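PDB 3HBZ: putative glycoside hydrolase from Bacteroides thetaiotaomicron VPI-5482, which is of unproven function but binds calcium and may act in carbohydrate metabolism, possibly as a glycoside hydrolase. Local coordinates for residues A[240-252]-A[260-272]. Sequence-based numbering, arbitrary orientation. Where two conformers were deposited one is given.
With PEG (di(hydroxyethyl)ether), chain T.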
ATOM      1  N   ASP A 240      -9.673  12.686  -0.650  1.00 25.63           N
ATOM      2  CA  ASP A 240      -8.590  13.011  -1.596  1.00 24.72           C
ATOM      3  C   ASP A 240      -8.346  11.798  -2.472  1.00 25.44           C
ATOM      4  O   ASP A 240      -8.478  10.631  -2.034  1.00 25.29           O
ATOM      5  CB  ASP A 240      -7.313  13.423  -0.860  1.00 24.73           C
ATOM      6  CG  ASP A 240      -6.392  14.315  -1.685  1.00 29.35           C
ATOM      7  OD1 ASP A 240      -6.671  14.673  -2.855  1.00 29.27           O
ATOM      8  OD2 ASP A 240      -5.351  14.655  -1.130  1.00 27.43           O
ATOM      9  N   ILE A 241      -8.054  12.085  -3.736  1.00 21.28           N
ATOM     10  CA  ILE A 241      -7.712  11.090  -4.723  1.00 21.50           C
ATOM     11  C   ILE A 241      -6.587  11.692  -5.556  1.00 23.68           C
ATOM     12  O   ILE A 241      -6.749  12.779  -6.110  1.00 23.85           O
ATOM     13  CB  ILE A 241      -8.921  10.785  -5.670  1.00 20.85           C
ATOM     14  CG1 ILE A 241     -10.148  10.363  -4.855  1.00 25.65           C
ATOM     15  CG2 ILE A 241      -8.489   9.734  -6.744  1.00 20.35           C
ATOM     16  CD1 ILE A 241     -11.491  10.186  -5.629  1.00 26.25           C
ATOM     17  N   TYR A 242      -5.444  11.025  -5.603  1.00 22.55           N
ATOM     18  CA  TYR A 242      -4.315  11.574  -6.279  1.00 23.51           C
ATOM     19  C   TYR A 242      -3.374  10.486  -6.765  1.00 24.17           C
ATOM     20  O   TYR A 242      -3.539   9.307  -6.409  1.00 25.76           O
ATOM     21  CB  TYR A 242      -3.638  12.603  -5.400  1.00 26.50           C
ATOM     22  CG  TYR A 242      -3.010  12.121  -4.107  1.00 26.69           C
ATOM     23  CD1 TYR A 242      -1.665  11.754  -4.060  1.00 26.34           C
ATOM     24  CD2 TYR A 242      -3.727  12.095  -2.941  1.00 29.11           C
ATOM     25  CE1 TYR A 242      -1.043  11.372  -2.856  1.00 28.02           C
ATOM     26  CE2 TYR A 242      -3.133  11.661  -1.711  1.00 27.34           C
ATOM     27  CZ  TYR A 242      -1.783  11.327  -1.682  1.00 28.77           C
ATOM     28  OH  TYR A 242      -1.169  10.949  -0.496  1.00 30.30           O
ATOM     29  N   ALA A 243      -2.433  10.883  -7.622  1.00 22.24           N
ATOM     30  CA  ALA A 243      -1.383  10.009  -8.132  1.00 23.30           C
ATOM     31  C   ALA A 243      -0.136  10.848  -8.333  1.00 27.39           C
ATOM     32  O   ALA A 243      -0.225  12.064  -8.590  1.00 24.44           O
ATOM     33  CB  ALA A 243      -1.798   9.311  -9.454  1.00 21.60           C
ATOM     34  N   ILE A 244       1.021  10.220  -8.133  1.00 27.58           N
ATOM     35  CA  ILE A 244       2.321  10.888  -8.285  1.00 27.33           C
ATOM     36  C   ILE A 244       3.249   9.971  -9.093  1.00 28.37           C
ATOM     37  O   ILE A 244       3.087   8.756  -9.110  1.00 29.05           O
ATOM     38  CB  ILE A 244       2.942  11.254  -6.941  1.00 26.44           C
ATOM     39  CG1 ILE A 244       3.099  10.000  -6.047  1.00 25.99           C
ATOM     40  CG2 ILE A 244       2.095  12.280  -6.216  1.00 25.60           C
ATOM     41  CD1 ILE A 244       3.718  10.277  -4.647  1.00 23.70           C
HETATM   42  N   MSE A 245       4.159  10.589  -9.819  1.00 27.58           N
HETATM   43  CA  MSE A 245       5.262   9.930 -10.498  1.00 25.64           C
HETATM   44  C   MSE A 245       6.520  10.649 -10.021  1.00 26.16           C
HETATM   45  O   MSE A 245       6.585  11.902 -10.028  1.00 24.77           O
HETATM   46  CB  MSE A 245       5.146  10.092 -11.981  1.00 24.19           C
HETATM   47  CG  MSE A 245       6.095   9.192 -12.738  1.00 31.78           C
HETATM   48 SE   MSE A 245       5.986   9.562 -14.579  0.75 34.05          SE
HETATM   49  CE  MSE A 245       7.019   8.015 -15.228  1.00 38.50           C
ATOM     50  N   TYR A 246       7.494   9.869  -9.573  1.00 22.76           N
ATOM     51  CA  TYR A 246       8.781  10.404  -9.160  1.00 25.39           C
ATOM     52  C   TYR A 246       9.938   9.503  -9.560  1.00 25.35           C
ATOM     53  O   TYR A 246       9.796   8.295  -9.720  1.00 26.92           O
ATOM     54  CB  TYR A 246       8.802  10.616  -7.628  1.00 27.17           C
ATOM     55  CG  TYR A 246       8.585   9.349  -6.834  1.00 24.81           C
ATOM     56  CD1 TYR A 246       7.310   8.862  -6.571  1.00 24.17           C
ATOM     57  CD2 TYR A 246       9.672   8.600  -6.362  1.00 24.54           C
ATOM     58  CE1 TYR A 246       7.112   7.689  -5.806  1.00 24.86           C
ATOM     59  CE2 TYR A 246       9.476   7.402  -5.620  1.00 26.80           C
ATOM     60  CZ  TYR A 246       8.222   6.963  -5.339  1.00 27.15           C
ATOM     61  OH  TYR A 246       8.089   5.755  -4.654  1.00 23.77           O
ATOM     62  N   GLU A 247      11.100  10.119  -9.688  1.00 24.33           N
ATOM     63  CA  GLU A 247      12.319   9.428  -9.967  1.00 24.40           C
ATOM     64  C   GLU A 247      12.949   8.867  -8.665  1.00 25.79           C
ATOM     65  O   GLU A 247      13.095   9.586  -7.678  1.00 26.80           O
ATOM     66  CB  GLU A 247      13.303  10.406 -10.609  1.00 21.96           C
ATOM     67  CG  GLU A 247      14.604   9.711 -10.998  1.00 25.41           C
ATOM     68  CD  GLU A 247      15.555  10.613 -11.790  1.00 27.07           C
ATOM     69  OE1 GLU A 247      15.141  11.725 -12.169  1.00 27.17           O
ATOM     70  OE2 GLU A 247      16.701  10.168 -12.046  1.00 27.28           O
ATOM     71  N   THR A 248      13.317   7.586  -8.685  1.00 24.69           N
ATOM     72  CA  THR A 248      13.952   6.953  -7.545  1.00 25.12           C
ATOM     73  C   THR A 248      15.464   7.142  -7.622  1.00 27.98           C
ATOM     74  O   THR A 248      15.997   7.502  -8.648  1.00 27.68           O
ATOM     75  CB  THR A 248      13.618   5.457  -7.470  1.00 25.17           C
ATOM     76  OG1 THR A 248      13.978   4.834  -8.691  1.00 26.57           O
ATOM     77  CG2 THR A 248      12.126   5.236  -7.230  1.00 22.20           C
ATOM     78  N   SER A 249      16.133   6.960  -6.496  1.00 31.91           N
ATOM     79  CA  SER A 249      17.585   6.952  -6.449  1.00 31.62           C
ATOM     80  C   SER A 249      17.984   6.184  -5.208  1.00 32.56           C
ATOM     81  O   SER A 249      17.136   5.735  -4.446  1.00 32.58           O
ATOM     82  CB  SER A 249      18.109   8.375  -6.317  1.00 31.54           C
ATOM     83  OG  SER A 249      17.621   8.918  -5.093  1.00 29.91           O
ATOM     84  N   GLU A 250      19.288   6.081  -4.995  1.00 34.51           N
ATOM     85  CA  GLU A 250      19.834   5.468  -3.814  1.00 36.75           C
ATOM     86  C   GLU A 250      19.293   6.147  -2.568  1.00 35.06           C
ATOM     87  O   GLU A 250      18.863   5.464  -1.653  1.00 33.09           O
ATOM     88  CB  GLU A 250      21.384   5.509  -3.851  1.00 40.11           C
ATOM     89  CG  GLU A 250      22.028   4.433  -2.975  1.00 50.94           C
ATOM     90  CD  GLU A 250      23.555   4.577  -2.854  1.00 57.07           C
ATOM     91  OE1 GLU A 250      24.177   5.217  -3.735  1.00 62.51           O
ATOM     92  OE2 GLU A 250      24.117   4.050  -1.864  1.00 62.64           O
ATOM     93  N   SER A 251      19.253   7.482  -2.536  1.00 34.17           N
ATOM     94  CA  SER A 251      18.704   8.189  -1.357  1.00 35.11           C
ATOM     95  C   SER A 251      17.171   8.283  -1.292  1.00 36.28           C
ATOM     96  O   SER A 251      16.610   8.520  -0.207  1.00 35.61           O
ATOM     97  CB  SER A 251      19.290   9.585  -1.276  1.00 38.38           C
ATOM     98  OG  SER A 251      19.320  10.167  -2.555  1.00 46.53           O
ATOM     99  N   VAL A 252      16.480   8.084  -2.426  1.00 33.07           N
ATOM    100  CA  VAL A 252      15.026   8.203  -2.457  1.00 30.15           C
ATOM    101  C   VAL A 252      14.460   6.966  -3.129  1.00 29.82           C
ATOM    102  O   VAL A 252      14.252   6.962  -4.361  1.00 29.49           O
ATOM    103  CB  VAL A 252      14.564   9.451  -3.233  1.00 30.46           C
ATOM    104  CG1 VAL A 252      13.029   9.605  -3.088  1.00 29.28           C
ATOM    105  CG2 VAL A 252      15.330  10.747  -2.768  1.00 25.95           C
ATOM    106  N   ALA A 260       5.014  13.428  -0.301  1.00 24.21           N
ATOM    107  CA  ALA A 260       4.263  13.007  -1.482  1.00 27.86           C
ATOM    108  C   ALA A 260       4.071  14.131  -2.507  1.00 28.66           C
ATOM    109  O   ALA A 260       4.080  13.887  -3.740  1.00 30.30           O
ATOM    110  CB  ALA A 260       2.890  12.449  -1.044  1.00 25.07           C
ATOM    111  N   PHE A 261       3.860  15.361  -2.017  1.00 28.55           N
ATOM    112  CA  PHE A 261       3.589  16.484  -2.925  1.00 28.67           C
ATOM    113  C   PHE A 261       4.742  17.470  -3.007  1.00 30.82           C
ATOM    114  O   PHE A 261       4.650  18.437  -3.724  1.00 32.72           O
ATOM    115  CB  PHE A 261       2.315  17.245  -2.502  1.00 29.12           C
ATOM    116  CG  PHE A 261       1.062  16.405  -2.543  1.00 27.07           C
ATOM    117  CD1 PHE A 261       0.670  15.803  -3.730  1.00 32.90           C
ATOM    118  CD2 PHE A 261       0.296  16.210  -1.401  1.00 29.88           C
ATOM    119  CE1 PHE A 261      -0.494  15.042  -3.801  1.00 34.41           C
ATOM    120  CE2 PHE A 261      -0.857  15.447  -1.437  1.00 28.47           C
ATOM    121  CZ  PHE A 261      -1.253  14.840  -2.662  1.00 30.89           C
ATOM    122  N   THR A 262       5.822  17.240  -2.278  1.00 28.20           N
ATOM    123  CA  THR A 262       6.870  18.251  -2.202  1.00 28.65           C
ATOM    124  C   THR A 262       8.260  17.731  -2.548  1.00 27.82           C
ATOM    125  O   THR A 262       9.155  18.522  -2.673  1.00 31.04           O
ATOM    126  CB  THR A 262       6.940  18.841  -0.776  1.00 27.72           C
ATOM    127  OG1 THR A 262       7.166  17.767   0.150  1.00 31.78           O
ATOM    128  CG2 THR A 262       5.626  19.615  -0.415  1.00 28.51           C
ATOM    129  N   SER A 263       8.480  16.417  -2.650  1.00 24.87           N
ATOM    130  CA  SER A 263       9.827  15.922  -2.933  1.00 25.23           C
ATOM    131  C   SER A 263      10.391  16.486  -4.229  1.00 24.89           C
ATOM    132  O   SER A 263       9.718  16.486  -5.232  1.00 22.89           O
ATOM    133  CB  SER A 263       9.835  14.403  -3.067  1.00 27.50           C
ATOM    134  OG  SER A 263      11.119  13.971  -3.524  1.00 25.81           O
ATOM    135  N   PRO A 264      11.650  16.930  -4.221  1.00 27.31           N
ATOM    136  CA  PRO A 264      12.223  17.410  -5.494  1.00 26.86           C
ATOM    137  C   PRO A 264      12.334  16.294  -6.536  1.00 27.60           C
ATOM    138  O   PRO A 264      12.554  16.577  -7.696  1.00 24.70           O
ATOM    139  CB  PRO A 264      13.628  17.927  -5.117  1.00 29.89           C
ATOM    140  CG  PRO A 264      13.756  17.793  -3.647  1.00 26.10           C
ATOM    141  CD  PRO A 264      12.551  17.100  -3.061  1.00 24.49           C
ATOM    142  N   ASN A 265      12.167  15.042  -6.125  1.00 26.09           N
ATOM    143  CA  ASN A 265      12.182  13.936  -7.090  1.00 25.89           C
ATOM    144  C   ASN A 265      10.895  13.799  -7.888  1.00 24.58           C
ATOM    145  O   ASN A 265      10.860  13.016  -8.868  1.00 26.06           O
ATOM    146  CB  ASN A 265      12.515  12.599  -6.384  1.00 27.67           C
ATOM    147  CG  ASN A 265      13.976  12.538  -5.969  1.00 33.12           C
ATOM    148  OD1 ASN A 265      14.461  13.491  -5.387  1.00 31.79           O
ATOM    149  ND2 ASN A 265      14.689  11.461  -6.325  1.00 25.46           N
ATOM    150  N   LEU A 266       9.837  14.504  -7.473  1.00 21.31           N
ATOM    151  CA  LEU A 266       8.524  14.416  -8.192  1.00 24.77           C
ATOM    152  C   LEU A 266       8.687  14.922  -9.608  1.00 25.55           C
ATOM    153  O   LEU A 266       9.395  15.914  -9.823  1.00 25.30           O
ATOM    154  CB  LEU A 266       7.463  15.259  -7.478  1.00 24.89           C
ATOM    155  CG  LEU A 266       6.882  14.579  -6.243  1.00 29.69           C
ATOM    156  CD1 LEU A 266       6.200  15.591  -5.347  1.00 27.05           C
ATOM    157  CD2 LEU A 266       5.871  13.461  -6.626  1.00 17.99           C
ATOM    158  N   VAL A 267       8.076  14.219 -10.565  1.00 24.75           N
ATOM    159  CA  VAL A 267       8.010  14.714 -11.926  0.60 23.27           C
ATOM    160  C   VAL A 267       6.581  15.052 -12.379  1.00 24.64           C
ATOM    161  O   VAL A 267       6.413  15.922 -13.229  1.00 23.73           O
ATOM    162  CB  VAL A 267       8.729  13.758 -12.937  0.60 25.25           C
ATOM    163  CG1 VAL A 267      10.215  13.659 -12.571  0.60 15.58           C
ATOM    164  CG2 VAL A 267       8.067  12.380 -12.970  0.60 20.62           C
ATOM    165  N   SER A 268       5.576  14.440 -11.759  0.50 24.06           N
ATOM    166  CA  SER A 268       4.203  14.583 -12.208  0.50 23.43           C
ATOM    167  C   SER A 268       3.226  14.308 -11.066  0.50 23.35           C
ATOM    168  O   SER A 268       3.498  13.486 -10.170  0.50 25.79           O
ATOM    169  CB  SER A 268       3.950  13.642 -13.388  0.50 25.25           C
ATOM    170  OG  SER A 268       2.664  13.840 -13.912  0.50 30.21           O
ATOM    171  N   ILE A 269       2.122  15.053 -11.062  1.00 22.70           N
ATOM    172  CA  ILE A 269       1.055  14.881 -10.090  1.00 24.61           C
ATOM    173  C   ILE A 269      -0.325  14.993 -10.729  1.00 26.07           C
ATOM    174  O   ILE A 269      -0.565  15.918 -11.495  1.00 26.70           O
ATOM    175  CB  ILE A 269       1.119  15.935  -9.018  1.00 23.94           C
ATOM    176  CG1 ILE A 269       2.503  15.913  -8.367  1.00 23.68           C
ATOM    177  CG2 ILE A 269       0.027  15.648  -7.968  1.00 24.09           C
ATOM    178  CD1 ILE A 269       2.715  17.017  -7.255  1.00 19.87           C
ATOM    179  N   ALA A 270      -1.216  14.046 -10.429  1.00 26.16           N
ATOM    180  CA  ALA A 270      -2.653  14.145 -10.761  1.00 22.16           C
ATOM    181  C   ALA A 270      -3.420  14.224  -9.423  1.00 24.36           C
ATOM    182  O   ALA A 270      -3.040  13.568  -8.438  1.00 27.63           O
ATOM    183  CB  ALA A 270      -3.090  12.928 -11.551  1.00 22.37           C
ATOM    184  N   ARG A 271      -4.443  15.069  -9.339  1.00 25.76           N
ATOM    185  CA  ARG A 271      -5.185  15.246  -8.061  1.00 22.60           C
ATOM    186  C   ARG A 271      -6.571  15.819  -8.281  1.00 26.12           C
ATOM    187  O   ARG A 271      -6.756  16.769  -9.047  1.00 24.50           O
ATOM    188  CB  ARG A 271      -4.431  16.178  -7.140  1.00 26.08           C
ATOM    189  CG  ARG A 271      -4.959  16.212  -5.743  1.00 22.91           C
ATOM    190  CD  ARG A 271      -4.019  16.965  -4.849  1.00 29.39           C
ATOM    191  NE  ARG A 271      -4.356  16.746  -3.449  1.00 25.27           N
ATOM    192  CZ  ARG A 271      -3.957  17.512  -2.442  1.00 36.14           C
ATOM    193  NH1 ARG A 271      -3.182  18.565  -2.645  1.00 34.07           N
ATOM    194  NH2 ARG A 271      -4.318  17.196  -1.210  1.00 32.79           N
ATOM    195  N   ILE A 272      -7.558  15.248  -7.602  1.00 25.99           N
ATOM    196  CA  ILE A 272      -8.936  15.720  -7.745  1.00 26.55           C
ATOM    197  C   ILE A 272      -9.017  17.155  -7.197  1.00 24.60           C
ATOM    198  O   ILE A 272      -8.458  17.462  -6.133  1.00 24.08           O
ATOM    199  CB  ILE A 272      -9.952  14.756  -7.045  1.00 24.80           C
ATOM    200  CG1 ILE A 272     -11.398  15.074  -7.503  1.00 28.51           C
ATOM    201  CG2 ILE A 272      -9.767  14.804  -5.508  1.00 22.14           C
ATOM    202  CD1 ILE A 272     -12.417  13.829  -7.423  1.00 21.92           C
TER
HETATM  203  C1  PEG T  19      -0.556  19.509  -5.079  1.00 79.80           C
HETATM  204  O1  PEG T  19      -1.893  19.950  -5.424  1.00 75.94           O
HETATM  205  C2  PEG T  19       0.207  20.494  -4.176  1.00 85.45           C
HETATM  206  O2  PEG T  19       1.561  20.682  -4.633  1.00 87.34           O
HETATM  207  C3  PEG T  19       2.313  21.648  -3.877  1.00 83.66           C
HETATM  208  O   HOH W   1      -7.900  16.950  -3.538  1.00 26.66           O
HETATM  209  O   HOH W   2      13.534  14.347 -10.659  1.00 50.99           O
HETATM  210  O   HOH W   3      17.740  11.410  -5.549  1.00 34.70           O
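Two neighbouring antiparallel strands, 240-247 and 266-271, pair through a classic beta bulge: the carbonyl oxygen of Met245 accepts from both Val267 N (2.8 Å) and Ser268 N, and the register slips by one residue between the pairs Met245-Ser268 and Tyr246-Leu266. In the conformer given, Val267 CG2 packs against the extended selenomethionine side chain at Met245. Past the bulge, the turn 263-266 delivers the Asn265 amide to the backbone: ND2 donates to Glu247 O (2.8 Å), which lies in the amide plane, while Val252 CG2 touches the same nitrogen.

At the opposite end, Arg271 grips Asp240 side-on. NE reaches OD1 at 3.2 Å on its syn lone pair. NH2 reaches OD2 at 2.7 Å, on the syn side but 35° out of the carboxylate plane; the carboxylate and guanidinium planes are twisted 37° apart. Asp240 places CG anti to its own N (chi1 -155°), turning the carboxylate to meet the extended arginine. Were the carboxylate exchanged for an alanine, the Arg271 guanidinium would probably lose its charge partner and be less restrained in its rotation, though Phe261 would still cover one face.

Phe261 lies between Tyr242 and the salt bridge. Its CZ sits 3.3 Å above the centre of the Tyr242 ring, an edge-to-face pair with centroids 4.5 Å apart, and also covers one face of the Arg271 guanidinium. Beyond this aromatic pair, Leu266 CD2 fills in against Ile244 CB (3.7 Å), continuing the apolar surface.

On the other face, the side chains of Ala243, Ser268 and Ala270 meet Phe288 of strand 281-290, while strand 306-313 pairs with the far edge of 240-247. The contact is thus a bulged antiparallel strand pair within the beta-rich putative carbohydrate metabolism domain.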